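Local structure of glycosyl hydrolase BlGH5_18 (Bifidobacterium longum subsp. infantis, 7LQX) at residues D51-R56 / G95-D100; M60-V65 / D100-V105; R262-N267 / L405-T410; A366-V371 / T423-D428. The protein is a family GH5 glycoside hydrolase that probably takes part in breaking down N-glycans in a gut bacterium. All blocks are in the same frame, centred on the assembly; numbering follows the deposited sequence.

Interaction 1. Residues D51-R56 / G95-D100; sequences DMRRIR and GEQGMD
The carbonyl oxygen of Met52 is met twice: Arg56 N gives it the ordinary helical bond (2.9 Å), and the methyl CE of Met99 reaches Met52 O at 3.4 Å from across the contact. Both methionines are present as selenomethionine. Met99 runs out straight and then bends at its last torsion (chi3 -70°), which turns the methyl in beside Met52 SE, with CE and SE 3.7 Å apart. One bond back, Met99 SE lies against Ile55 CG2 at 3.6 Å, the two side chains crossing at about a right angle. This illustrates how a helix may stop right beside its neighbour. Helix 81-96 ends in a Schellman motif, with Gly98 at positive phi as the C-prime residue; Gly98 N bonds to Gly95 O (3.0 Å) and Met99 N to Ala94 O. The turn leads the chain into strand 100-104, while Gln97 and Met99, on either side of the glycine, direct their side chains at helix 45-57, its neighbour in the outer layer of the GH5 (beta/alpha)8 barrel. Gln97 lays CG on Met52 CB (3.7 Å), and a bend at chi2 (-61°) carries its OE1 alongside Arg53 CB (3.7 Å). The Arg53 guanidinium leads off to a salt bridge with Glu50, its plane nearly perpendicular to the Gln97 amide. Cutting Gln97 back to alanine would probably open a gap beside Met52 CB and uncover the aliphatic root of Arg53. Arg56, bent at chi2, wraps CB, CG and CD around the backbone oxygen of Gln97, CG coming within 3.2 Å of Gln97 O.

Interaction 2. Residues M60-V65 / D100-V105; sequences MDHVRV and DAYVDV
Arg64 grips Asp104 side-on, NE to OD1 at 2.8 Å and NH2 to OD2 at 2.7 Å, a two-pronged salt bridge in which both oxygens are approached from above the carboxylate plane. The extended arginine chain, its CG anti to the backbone N (chi1 -179°), carries the guanidinium out from its own strand to Asp104 on the next one. Its remaining N-H groups find Glu276 and Asn29 through NH1 and Asn162 through NH2. A leucine in its place would probably cost Asp104 both bonds and its arginine mate. In GH5 enzymes the active site lies at the C-terminal strand ends, so this cluster probably borders it. Further back, His62 ND1 gives a straight bond in the plane of its own ring, meeting Asp61 OD1 (2.8 Å) from above the carboxylate plane, and NE2 pairs with Thr310; Arg23 and Arg25 hold Asp61, Arg25 and Arg156 the Asp100 carboxylate. Tyr102 sends its ring edge toward the His62 face in an offset edge-to-face pair, planes at 83°. Between the main chains five parallel-strand bonds run from Asp100 N to Asp61 O (3.0 Å) through to Asp104 N to Val65 O (3.0 Å). Val63 CG2 meets Ala101 CB at 4.1 Å. The face bearing these two packs under helix 81-96, the helix of the beta-alpha-beta crossover between these strands, while strands 25-29 and 155-159 flank the pair in the barrel.

Interaction 3. Residues R262-N267 / L405-T410; sequences RAFARN and LVTSAT
Ala263 presses its CB onto the backbone of strand 403-407, 3.3 Å from Leu405 O, and its own carbonyl oxygen touches Thr407 CG2 at the same distance, 3.3 Å. The threonine conformation suits both of its branches. With chi1 at 70°, OG1 sits between the backbone N and the carbonyl carbon, while CG2 lies anti to the carbonyl carbon and is directed at Ala263 O. OG1 is then placed to accept the N-H of Thr410 in a nearly straight bond of 3.2 Å, an ST motif that starts the turn after the strand. Here the last turn of barrel helix 248-264 meets an edge strand of a separate three-stranded parallel sheet, a small instance of a barrel joined to a second sheet through a helix end. Phe264 leaves the backbone away from that strand, yet its ring swings back until CD1 is 4.1 Å from Thr407 CG2. The same ring carries the Ala263 methyl over one face, offset toward the rim, and touches Pro219 and Ala223 of helix 219-224. Of the Leu405 side chain, CB is what meets Ala263 CB; its branched end, at an unusual chi2 of 112°, packs against Val367 and Ile369 of the neighbouring strand. No direct hydrogen bond joins the two segments. A water does so instead, donating to Ala263 O at 2.7 Å and accepting from Thr407 N at 3.1 Å, and it also hydrogen-bonds with Thr410 OG1 at 2.7 Å.

Interaction 4. Residues A366-V371 / T423-D428; sequences AVVIEV and TRLETD
Strands 366-369 and 424-426 run parallel with a marked twist, their short axes 45° apart, and are joined by bonds from Ala366 N to Arg424 O (3.0 Å), Glu426 N to Ala366 O (2.9 Å) and Val368 N to Glu426 O (2.9 Å), with CA-H contacts from Leu425 and Val367 to the carbonyl oxygens of Ala366 and Glu426. Across one face Leu425 does the touching with a single branch. With CG anti to the carbonyl carbon (chi1 -67°), its CD2 touches both the Ala366 methyl (CB, 4.1 Å) and Val368 CG2 (3.9 Å). The other face carries Val367, whose CG1 approaches Glu426 O at 3.8 Å, and the extended Glu426 chain. That chain, with CG anti to the backbone N, leads its carboxylate to helix 388-399, where Arg392 and Arg395 take one oxygen each in salt bridges. Asp428 pairs with Arg392 as well and with Ser388. Strand 424-426 is an edge strand of a three-stranded parallel sheet in what appears to be a separate small alpha/beta domain, with strand 365-369 at its centre. Past Val368 the backbones spread too far for another direct bond, and a water donates to Val368 O (2.7 Å) and accepts from Asp428 N. The chemistry implies a division of labour: main-chain bonds set the register, an exposed leucine lies over Ala366 and Val368 on one face, and on the other paired charges tie the edge strand to the helix, Arg392 being shared by two acids.

From the N terminus, helix 45-57 and strand 62-65 are met later in the chain by helix 81-96 and strand 100-104, so interactions 1 and 2 cross rather than nest. They close loops of 38 and 34 residues; they share Asp100 and touch through Met60 and Met99, binding neighbouring units of the barrel from outer helices to inner strands. Interaction 3 opens later, at 262-267, and closes at 405-410, joining the barrel to what appears to be a small C-terminal domain. Interaction 4 begins inside that loop at 366-371 and closes beyond it, so these two also cross, meeting through adjacent strands of one sheet. The centres of interactions 1 and 3 lie about 37 Å apart.

Interaction 1. Residues D51-R56 / G95-D100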
loop_
_atom_site.group_PDB
_atom_site.type_symbol
_atom_site.label_atom_id
_atom_site.label_comp_id
_atom_site.label_asym_id
_atom_site.label_seq_id
_atom_site.Cartn_x
_atom_site.Cartn_y
_atom_site.Cartn_z
ATOM N N ASP A 51 16.201 -7.240 21.428
ATOM C CA ASP A 51 15.176 -8.241 21.148
ATOM C C ASP A 51 15.819 -9.604 20.919
ATOM O O ASP A 51 15.371 -10.625 21.452
ATOM C CB ASP A 51 14.387 -7.872 19.885
ATOM C CG ASP A 51 13.390 -6.744 20.082
ATOM O OD1 ASP A 51 13.184 -6.273 21.219
ATOM O OD2 ASP A 51 12.812 -6.342 19.048
HETATM N N MSE A 52 16.866 -9.637 20.103
HETATM C CA MSE A 52 17.513 -10.891 19.751
HETATM C C MSE A 52 18.244 -11.518 20.926
HETATM O O MSE A 52 18.265 -12.742 21.069
HETATM C CB MSE A 52 18.504 -10.674 18.609
HETATM C CG MSE A 52 17.864 -10.284 17.313
HETATM SE SE MSE A 52 16.847 -11.682 16.476
HETATM C CE MSE A 52 16.414 -10.739 14.819
ATOM N N ARG A 53 18.862 -10.681 21.760
ATOM C CA ARG A 53 19.506 -11.191 22.964
ATOM C C ARG A 53 18.493 -11.902 23.853
ATOM O O ARG A 53 18.743 -13.011 24.338
ATOM C CB ARG A 53 20.182 -10.043 23.713
ATOM C CG ARG A 53 20.975 -10.478 24.932
ATOM C CD ARG A 53 21.496 -9.281 25.722
ATOM N NE ARG A 53 20.421 -8.591 26.433
ATOM C CZ ARG A 53 19.941 -8.972 27.616
ATOM N NH1 ARG A 53 20.442 -10.038 28.226
ATOM N NH2 ARG A 53 18.955 -8.292 28.187
ATOM N N ARG A 54 17.327 -11.288 24.057
ATOM C CA ARG A 54 16.321 -11.891 24.926
ATOM C C ARG A 54 15.733 -13.157 24.313
ATOM O O ARG A 54 15.469 -14.133 25.025
ATOM C CB ARG A 54 15.246 -10.852 25.239
ATOM C CG ARG A 54 15.827 -9.683 26.029
ATOM C CD ARG A 54 14.782 -8.754 26.608
ATOM N NE ARG A 54 15.407 -7.539 27.128
ATOM C CZ ARG A 54 14.773 -6.611 27.837
ATOM N NH1 ARG A 54 15.426 -5.537 28.259
ATOM N NH2 ARG A 54 13.489 -6.759 28.133
ATOM N N ILE A 55 15.526 -13.162 22.996
ATOM C CA ILE A 55 15.061 -14.366 22.310
ATOM C C ILE A 55 16.080 -15.488 22.462
ATOM O O ILE A 55 15.729 -16.626 22.798
ATOM C CB ILE A 55 14.778 -14.043 20.831
ATOM C CG1 ILE A 55 13.553 -13.133 20.721
ATOM C CG2 ILE A 55 14.597 -15.332 20.032
ATOM C CD1 ILE A 55 13.433 -12.452 19.379
ATOM N N ARG A 56 17.359 -15.184 22.230
ATOM C CA ARG A 56 18.388 -16.209 22.383
ATOM C C ARG A 56 18.387 -16.769 23.799
ATOM O O ARG A 56 18.606 -17.970 24.002
ATOM C CB ARG A 56 19.764 -15.626 22.051
ATOM C CG ARG A 56 20.947 -16.551 22.359
ATOM C CD ARG A 56 20.922 -17.844 21.547
ATOM N NE ARG A 56 22.024 -18.738 21.911
ATOM C CZ ARG A 56 21.997 -19.596 22.932
ATOM N NH1 ARG A 56 20.922 -19.692 23.704
ATOM N NH2 ARG A 56 23.049 -20.366 23.188
ATOM N N GLY A 95 22.514 -13.551 13.860
ATOM C CA GLY A 95 23.696 -14.391 13.909
ATOM C C GLY A 95 24.667 -13.974 14.995
ATOM O O GLY A 95 25.264 -14.825 15.663
ATOM N N GLU A 96 24.849 -12.661 15.178
ATOM C CA GLU A 96 25.723 -12.181 16.241
ATOM C C GLU A 96 25.183 -12.589 17.600
ATOM O O GLU A 96 25.954 -12.781 18.549
ATOM C CB GLU A 96 25.855 -10.660 16.166
ATOM C CG GLU A 96 26.615 -10.159 14.951
ATOM C CD GLU A 96 26.657 -8.640 14.855
ATOM O OE1 GLU A 96 25.648 -7.980 15.195
ATOM O OE2 GLU A 96 27.706 -8.103 14.437
ATOM N N GLN A 97 23.865 -12.727 17.713
ATOM C CA GLN A 97 23.233 -13.142 18.953
ATOM C C GLN A 97 23.017 -14.646 19.017
ATOM O O GLN A 97 22.228 -15.111 19.849
ATOM C CB GLN A 97 21.925 -12.373 19.168
ATOM C CG GLN A 97 22.099 -10.856 19.216
ATOM C CD GLN A 97 23.007 -10.400 20.342
ATOM O OE1 GLN A 97 22.955 -10.926 21.454
ATOM N NE2 GLN A 97 23.855 -9.417 20.055
ATOM N N GLY A 98 23.687 -15.413 18.150
ATOM C CA GLY A 98 23.774 -16.854 18.288
ATOM C C GLY A 98 22.720 -17.667 17.574
ATOM O O GLY A 98 22.566 -18.856 17.881
HETATM N N MSE A 99 22.013 -17.087 16.613
HETATM C CA MSE A 99 20.885 -17.764 15.990
HETATM C C MSE A 99 20.913 -17.742 14.472
HETATM O O MSE A 99 21.491 -16.846 13.855
HETATM C CB MSE A 99 19.581 -17.120 16.472
HETATM C CG MSE A 99 19.396 -17.221 17.968
HETATM SE SE MSE A 99 17.708 -16.546 18.560
HETATM C CE MSE A 99 18.028 -14.685 18.234
ATOM N N ASP A 100 20.269 -18.742 13.877
ATOM C CA ASP A 100 20.024 -18.770 12.445
ATOM C C ASP A 100 18.824 -17.893 12.106
ATOM O O ASP A 100 18.002 -17.562 12.965
ATOM C CB ASP A 100 19.756 -20.198 11.983
ATOM C CG ASP A 100 20.964 -21.081 12.149
ATOM O OD1 ASP A 100 22.054 -20.668 11.714
ATOM O OD2 ASP A 100 20.829 -22.165 12.744
#

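Interaction 2. Residues M60-V65 / D100-V105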
loop_
_atom_site.group_PDB
_atom_site.type_symbol
_atom_site.label_atom_id
_atom_site.label_comp_id
_atom_site.label_asym_id
_atom_site.label_seq_id
_atom_site.Cartn_x
_atom_site.Cartn_y
_atom_site.Cartn_z
HETATM N N MSE A 60 16.461 -20.210 22.133
HETATM C CA MSE A 60 16.061 -20.315 20.739
HETATM C C MSE A 60 17.283 -20.453 19.847
HETATM O O MSE A 60 18.340 -19.888 20.135
HETATM C CB MSE A 60 15.282 -19.072 20.323
HETATM C CG MSE A 60 14.051 -18.811 21.153
HETATM SE SE MSE A 60 12.694 -20.183 20.995
HETATM C CE MSE A 60 13.081 -21.224 22.556
ATOM N N ASP A 61 17.137 -21.201 18.756
ATOM C CA ASP A 61 18.212 -21.363 17.792
ATOM C C ASP A 61 17.944 -20.674 16.461
ATOM O O ASP A 61 18.833 -20.659 15.606
ATOM C CB ASP A 61 18.527 -22.853 17.585
ATOM C CG ASP A 61 17.338 -23.637 17.080
ATOM O OD1 ASP A 61 16.904 -23.382 15.941
ATOM O OD2 ASP A 61 16.833 -24.496 17.825
ATOM N N HIS A 62 16.761 -20.093 16.258
ATOM C CA HIS A 62 16.504 -19.397 15.006
ATOM C C HIS A 62 15.363 -18.409 15.163
ATOM O O HIS A 62 14.562 -18.482 16.099
ATOM C CB HIS A 62 16.168 -20.370 13.860
ATOM C CG HIS A 62 14.823 -21.023 13.994
ATOM N ND1 HIS A 62 14.637 -22.190 14.696
ATOM C CD2 HIS A 62 13.601 -20.671 13.522
ATOM C CE1 HIS A 62 13.359 -22.531 14.652
ATOM N NE2 HIS A 62 12.709 -21.627 13.945
ATOM N N VAL A 63 15.297 -17.500 14.192
ATOM C CA VAL A 63 14.188 -16.585 14.007
ATOM C C VAL A 63 13.715 -16.658 12.560
ATOM O O VAL A 63 14.483 -16.960 11.642
ATOM C CB VAL A 63 14.575 -15.130 14.358
ATOM C CG1 VAL A 63 14.869 -14.984 15.843
ATOM C CG2 VAL A 63 15.763 -14.658 13.527
ATOM N N ARG A 64 12.429 -16.374 12.368
ATOM C CA ARG A 64 11.826 -16.128 11.061
ATOM C C ARG A 64 11.511 -14.640 10.982
ATOM O O ARG A 64 10.921 -14.083 11.911
ATOM C CB ARG A 64 10.565 -16.981 10.897
ATOM C CG ARG A 64 9.838 -16.841 9.573
ATOM C CD ARG A 64 8.801 -17.948 9.412
ATOM N NE ARG A 64 7.910 -17.674 8.288
ATOM C CZ ARG A 64 6.583 -17.593 8.365
ATOM N NH1 ARG A 64 5.946 -17.785 9.513
ATOM N NH2 ARG A 64 5.889 -17.325 7.273
ATOM N N VAL A 65 11.944 -13.990 9.908
ATOM C CA VAL A 65 11.815 -12.543 9.816
ATOM C C VAL A 65 11.109 -12.136 8.535
ATOM O O VAL A 65 11.159 -12.829 7.514
ATOM C CB VAL A 65 13.173 -11.825 9.962
ATOM C CG1 VAL A 65 13.851 -12.260 11.253
ATOM C CG2 VAL A 65 14.055 -12.112 8.765
ATOM N N ASP A 100 20.269 -18.742 13.877
ATOM C CA ASP A 100 20.024 -18.770 12.445
ATOM C C ASP A 100 18.824 -17.893 12.106
ATOM O O ASP A 100 18.002 -17.562 12.965
ATOM C CB ASP A 100 19.756 -20.198 11.983
ATOM C CG ASP A 100 20.964 -21.081 12.149
ATOM O OD1 ASP A 100 22.054 -20.668 11.714
ATOM O OD2 ASP A 100 20.829 -22.165 12.744
ATOM N N ALA A 101 18.742 -17.489 10.844
ATOM C CA ALA A 101 17.624 -16.687 10.376
ATOM C C ALA A 101 17.057 -17.273 9.094
ATOM O O ALA A 101 17.807 -17.668 8.198
ATOM C CB ALA A 101 18.050 -15.232 10.151
ATOM N N TYR A 102 15.734 -17.355 9.038
ATOM C CA TYR A 102 14.957 -17.697 7.853
ATOM C C TYR A 102 14.147 -16.463 7.475
ATOM O O TYR A 102 13.599 -15.787 8.347
ATOM C CB TYR A 102 14.029 -18.878 8.174
ATOM C CG TYR A 102 14.792 -20.143 8.490
ATOM C CD1 TYR A 102 15.324 -20.351 9.747
ATOM C CD2 TYR A 102 15.024 -21.102 7.514
ATOM C CE1 TYR A 102 16.059 -21.484 10.035
ATOM C CE2 TYR A 102 15.753 -22.248 7.794
ATOM C CZ TYR A 102 16.269 -22.432 9.059
ATOM O OH TYR A 102 17.007 -23.561 9.351
ATOM N N VAL A 103 14.104 -16.125 6.186
ATOM C CA VAL A 103 13.488 -14.878 5.733
ATOM C C VAL A 103 12.332 -15.202 4.795
ATOM O O VAL A 103 12.479 -16.029 3.891
ATOM C CB VAL A 103 14.521 -13.991 5.012
ATOM C CG1 VAL A 103 13.873 -12.723 4.479
ATOM C CG2 VAL A 103 15.669 -13.649 5.932
ATOM N N ASP A 104 11.186 -14.549 4.997
ATOM C CA ASP A 104 10.066 -14.632 4.066
ATOM C C ASP A 104 10.144 -13.429 3.127
ATOM O O ASP A 104 10.248 -12.290 3.598
ATOM C CB ASP A 104 8.724 -14.570 4.795
ATOM C CG ASP A 104 8.286 -15.898 5.369
ATOM O OD1 ASP A 104 9.085 -16.565 6.055
ATOM O OD2 ASP A 104 7.109 -16.264 5.153
ATOM N N VAL A 105 10.048 -13.663 1.811
ATOM C CA VAL A 105 10.363 -12.588 0.869
ATOM C C VAL A 105 9.207 -11.602 0.707
ATOM O O VAL A 105 9.425 -10.389 0.781
ATOM C CB VAL A 105 10.842 -13.112 -0.496
ATOM C CG1 VAL A 105 11.124 -11.931 -1.438
ATOM C CG2 VAL A 105 12.073 -13.976 -0.332
#

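Interaction 3. Residues R262-N267 / L405-T410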
loop_
_atom_site.group_PDB
_atom_site.type_symbol
_atom_site.label_atom_id
_atom_site.label_comp_id
_atom_site.label_asym_id
_atom_site.label_seq_id
_atom_site.Cartn_x
_atom_site.Cartn_y
_atom_site.Cartn_z
ATOM N N ARG A 262 2.052 -35.436 5.720
ATOM C CA ARG A 262 2.825 -36.618 5.362
ATOM C C ARG A 262 2.090 -37.508 4.373
ATOM O O ARG A 262 2.731 -38.238 3.608
ATOM C CB ARG A 262 3.166 -37.420 6.612
ATOM C CG ARG A 262 4.196 -36.767 7.517
ATOM C CD ARG A 262 4.396 -37.631 8.739
ATOM N NE ARG A 262 5.101 -38.878 8.436
ATOM C CZ ARG A 262 5.089 -39.958 9.212
ATOM N NH1 ARG A 262 4.347 -39.991 10.307
ATOM N NH2 ARG A 262 5.812 -41.018 8.877
ATOM N N ALA A 263 0.758 -37.500 4.391
ATOM C CA ALA A 263 0.022 -38.310 3.431
ATOM C C ALA A 263 0.416 -37.966 2.003
ATOM O O ALA A 263 0.403 -38.836 1.124
ATOM C CB ALA A 263 -1.479 -38.084 3.610
ATOM N N PHE A 264 0.753 -36.700 1.747
ATOM C CA PHE A 264 0.975 -36.202 0.395
ATOM C C PHE A 264 2.442 -36.083 0.013
ATOM O O PHE A 264 2.732 -35.843 -1.163
ATOM C CB PHE A 264 0.238 -34.857 0.219
ATOM C CG PHE A 264 -1.204 -34.949 0.604
ATOM C CD1 PHE A 264 -2.128 -35.511 -0.254
ATOM C CD2 PHE A 264 -1.624 -34.552 1.863
ATOM C CE1 PHE A 264 -3.446 -35.648 0.129
ATOM C CE2 PHE A 264 -2.928 -34.695 2.245
ATOM C CZ PHE A 264 -3.841 -35.242 1.385
ATOM N N ALA A 265 3.361 -36.209 0.961
ATOM C CA ALA A 265 4.784 -36.092 0.668
ATOM C C ALA A 265 5.262 -37.368 -0.008
ATOM O O ALA A 265 5.144 -38.454 0.565
ATOM C CB ALA A 265 5.556 -35.886 1.967
ATOM N N ARG A 266 5.812 -37.244 -1.214
ATOM C CA ARG A 266 6.346 -38.424 -1.882
ATOM C C ARG A 266 7.647 -38.894 -1.244
ATOM O O ARG A 266 7.993 -40.075 -1.354
ATOM C CB ARG A 266 6.559 -38.135 -3.367
ATOM C CG ARG A 266 5.283 -37.778 -4.108
ATOM C CD ARG A 266 5.504 -37.672 -5.606
ATOM N NE ARG A 266 6.393 -36.578 -5.986
ATOM C CZ ARG A 266 5.988 -35.337 -6.248
ATOM N NH1 ARG A 266 4.705 -35.020 -6.171
ATOM N NH2 ARG A 266 6.871 -34.412 -6.594
ATOM N N ASN A 267 8.383 -38.002 -0.596
ATOM C CA ASN A 267 9.622 -38.361 0.079
ATOM C C ASN A 267 9.283 -38.671 1.528
ATOM O O ASN A 267 8.896 -37.752 2.269
ATOM C CB ASN A 267 10.602 -37.198 0.002
ATOM C CG ASN A 267 11.797 -37.361 0.931
ATOM O OD1 ASN A 267 12.083 -38.452 1.420
ATOM N ND2 ASN A 267 12.496 -36.258 1.183
ATOM N N LEU A 405 -1.930 -40.289 8.420
ATOM C CA LEU A 405 -2.859 -40.258 7.301
ATOM C C LEU A 405 -2.125 -40.738 6.065
ATOM O O LEU A 405 -0.958 -40.401 5.867
ATOM C CB LEU A 405 -3.420 -38.856 7.073
ATOM C CG LEU A 405 -4.302 -38.491 8.280
ATOM C CD1 LEU A 405 -3.691 -37.364 9.102
ATOM C CD2 LEU A 405 -5.750 -38.210 7.907
ATOM N N VAL A 406 -2.814 -41.512 5.235
ATOM C CA VAL A 406 -2.245 -41.973 3.977
ATOM C C VAL A 406 -3.270 -41.757 2.875
ATOM O O VAL A 406 -4.476 -41.684 3.118
ATOM C CB VAL A 406 -1.810 -43.453 4.017
ATOM C CG1 VAL A 406 -0.764 -43.680 5.093
ATOM C CG2 VAL A 406 -3.008 -44.363 4.217
ATOM N N THR A 407 -2.776 -41.643 1.644
ATOM C CA THR A 407 -3.688 -41.598 0.520
ATOM C C THR A 407 -4.141 -43.008 0.141
ATOM O O THR A 407 -3.549 -44.021 0.534
ATOM C CB THR A 407 -3.029 -40.971 -0.707
ATOM O OG1 THR A 407 -2.030 -41.869 -1.204
ATOM C CG2 THR A 407 -2.421 -39.616 -0.371
ATOM N N SER A 408 -5.192 -43.048 -0.680
ATOM C CA SER A 408 -5.681 -44.316 -1.215
ATOM C C SER A 408 -4.610 -45.064 -2.005
ATOM O O SER A 408 -4.595 -46.296 -1.997
ATOM C CB SER A 408 -6.935 -44.063 -2.055
ATOM O OG SER A 408 -6.768 -42.949 -2.917
ATOM N N ALA A 409 -3.707 -44.355 -2.682
ATOM C CA ALA A 409 -2.607 -45.020 -3.374
ATOM C C ALA A 409 -1.632 -45.658 -2.388
ATOM O O ALA A 409 -1.250 -46.822 -2.542
ATOM C CB ALA A 409 -1.894 -44.022 -4.287
ATOM N N THR A 410 -1.231 -44.919 -1.354
ATOM C CA THR A 410 -0.332 -45.484 -0.348
ATOM C C THR A 410 -0.972 -46.676 0.348
ATOM O O THR A 410 -0.290 -47.657 0.668
ATOM C CB THR A 410 0.047 -44.385 0.644
ATOM O OG1 THR A 410 0.747 -43.364 -0.073
ATOM C CG2 THR A 410 0.916 -44.906 1.760
HETATM O O HOH W 1 0.265 -41.444 1.788
#

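Interaction 4. Residues A366-V371 / T423-D428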
loop_
_atom_site.group_PDB
_atom_site.type_symbol
_atom_site.label_atom_id
_atom_site.label_comp_id
_atom_site.label_asym_id
_atom_site.label_seq_id
_atom_site.Cartn_x
_atom_site.Cartn_y
_atom_site.Cartn_z
ATOM N N ALA A 366 -3.551 -45.752 10.215
ATOM C CA ALA A 366 -3.717 -44.613 9.329
ATOM C C ALA A 366 -5.153 -44.513 8.843
ATOM O O ALA A 366 -5.807 -45.529 8.582
ATOM C CB ALA A 366 -2.774 -44.667 8.120
ATOM N N VAL A 367 -5.631 -43.274 8.743
ATOM C CA VAL A 367 -6.876 -42.955 8.056
ATOM C C VAL A 367 -6.556 -42.733 6.582
ATOM O O VAL A 367 -5.570 -42.061 6.246
ATOM C CB VAL A 367 -7.553 -41.723 8.677
ATOM C CG1 VAL A 367 -8.881 -41.460 7.987
ATOM C CG2 VAL A 367 -7.766 -41.917 10.183
ATOM N N VAL A 368 -7.382 -43.313 5.713
ATOM C CA VAL A 368 -7.161 -43.291 4.271
ATOM C C VAL A 368 -7.940 -42.146 3.636
ATOM O O VAL A 368 -9.155 -42.024 3.819
ATOM C CB VAL A 368 -7.572 -44.637 3.644
ATOM C CG1 VAL A 368 -7.366 -44.590 2.150
ATOM C CG2 VAL A 368 -6.785 -45.779 4.260
ATOM N N ILE A 369 -7.239 -41.342 2.844
ATOM C CA ILE A 369 -7.808 -40.213 2.115
ATOM C C ILE A 369 -7.835 -40.572 0.635
ATOM O O ILE A 369 -6.779 -40.741 0.013
ATOM C CB ILE A 369 -6.968 -38.945 2.337
ATOM C CG1 ILE A 369 -6.915 -38.564 3.814
ATOM C CG2 ILE A 369 -7.524 -37.781 1.536
ATOM C CD1 ILE A 369 -5.899 -37.475 4.143
ATOM N N GLU A 370 -9.036 -40.669 0.064
ATOM C CA GLU A 370 -9.172 -40.906 -1.367
ATOM C C GLU A 370 -8.680 -39.689 -2.140
ATOM O O GLU A 370 -9.059 -38.551 -1.836
ATOM C CB GLU A 370 -10.632 -41.179 -1.723
ATOM C CG GLU A 370 -11.131 -42.538 -1.279
ATOM C CD GLU A 370 -10.497 -43.684 -2.053
ATOM O OE1 GLU A 370 -10.186 -43.512 -3.253
ATOM O OE2 GLU A 370 -10.309 -44.764 -1.460
ATOM N N VAL A 371 -7.855 -39.931 -3.155
ATOM C CA VAL A 371 -7.229 -38.852 -3.906
ATOM C C VAL A 371 -7.616 -38.920 -5.378
ATOM O O VAL A 371 -7.994 -39.972 -5.904
ATOM C CB VAL A 371 -5.697 -38.818 -3.729
ATOM C CG1 VAL A 371 -5.340 -38.451 -2.301
ATOM C CG2 VAL A 371 -5.062 -40.146 -4.108
ATOM N N THR A 423 -0.017 -50.868 10.356
ATOM C CA THR A 423 -0.603 -52.199 10.240
ATOM C C THR A 423 -2.125 -52.201 10.284
ATOM O O THR A 423 -2.728 -53.280 10.238
ATOM C CB THR A 423 -0.059 -53.157 11.316
ATOM O OG1 THR A 423 -0.384 -52.671 12.621
ATOM C CG2 THR A 423 1.458 -53.323 11.168
ATOM N N ARG A 424 -2.761 -51.037 10.371
ATOM C CA ARG A 424 -4.210 -50.926 10.401
ATOM C C ARG A 424 -4.612 -49.718 9.574
ATOM O O ARG A 424 -4.014 -48.647 9.705
ATOM C CB ARG A 424 -4.749 -50.754 11.827
ATOM C CG ARG A 424 -6.219 -50.337 11.864
ATOM C CD ARG A 424 -6.924 -50.781 13.144
ATOM N NE ARG A 424 -6.354 -50.165 14.338
ATOM C CZ ARG A 424 -7.030 -49.426 15.219
ATOM N NH1 ARG A 424 -8.330 -49.195 15.076
ATOM N NH2 ARG A 424 -6.393 -48.929 16.266
ATOM N N LEU A 425 -5.632 -49.884 8.742
ATOM C CA LEU A 425 -6.152 -48.807 7.913
ATOM C C LEU A 425 -7.619 -48.584 8.238
ATOM O O LEU A 425 -8.367 -49.542 8.448
ATOM C CB LEU A 425 -6.036 -49.174 6.436
ATOM C CG LEU A 425 -4.614 -49.293 5.884
ATOM C CD1 LEU A 425 -4.641 -49.921 4.507
ATOM C CD2 LEU A 425 -3.940 -47.927 5.858
ATOM N N GLU A 426 -8.035 -47.323 8.242
ATOM C CA GLU A 426 -9.433 -46.965 8.449
ATOM C C GLU A 426 -9.914 -46.128 7.274
ATOM O O GLU A 426 -9.332 -45.081 6.974
ATOM C CB GLU A 426 -9.604 -46.202 9.761
ATOM C CG GLU A 426 -11.037 -45.808 10.038
ATOM C CD GLU A 426 -11.249 -45.376 11.464
ATOM O OE1 GLU A 426 -10.662 -46.013 12.368
ATOM O OE2 GLU A 426 -11.999 -44.404 11.679
ATOM N N THR A 427 -10.981 -46.573 6.621
ATOM C CA THR A 427 -11.514 -45.852 5.474
ATOM C C THR A 427 -12.624 -44.892 5.906
ATOM O O THR A 427 -13.262 -45.065 6.943
ATOM C CB THR A 427 -12.038 -46.828 4.418
ATOM O OG1 THR A 427 -13.004 -47.702 5.009
ATOM C CG2 THR A 427 -10.897 -47.661 3.843
ATOM N N ASP A 428 -12.863 -43.884 5.076
ATOM C CA ASP A 428 -13.837 -42.843 5.394
ATOM C C ASP A 428 -15.136 -43.171 4.673
ATOM O O ASP A 428 -15.388 -42.711 3.558
ATOM C CB ASP A 428 -13.329 -41.470 4.982
ATOM C CG ASP A 428 -14.134 -40.349 5.609
ATOM O OD1 ASP A 428 -14.840 -40.615 6.608
ATOM O OD2 ASP A 428 -14.055 -39.203 5.115
HETATM O O HOH W 2 -11.178 -43.435 2.828
#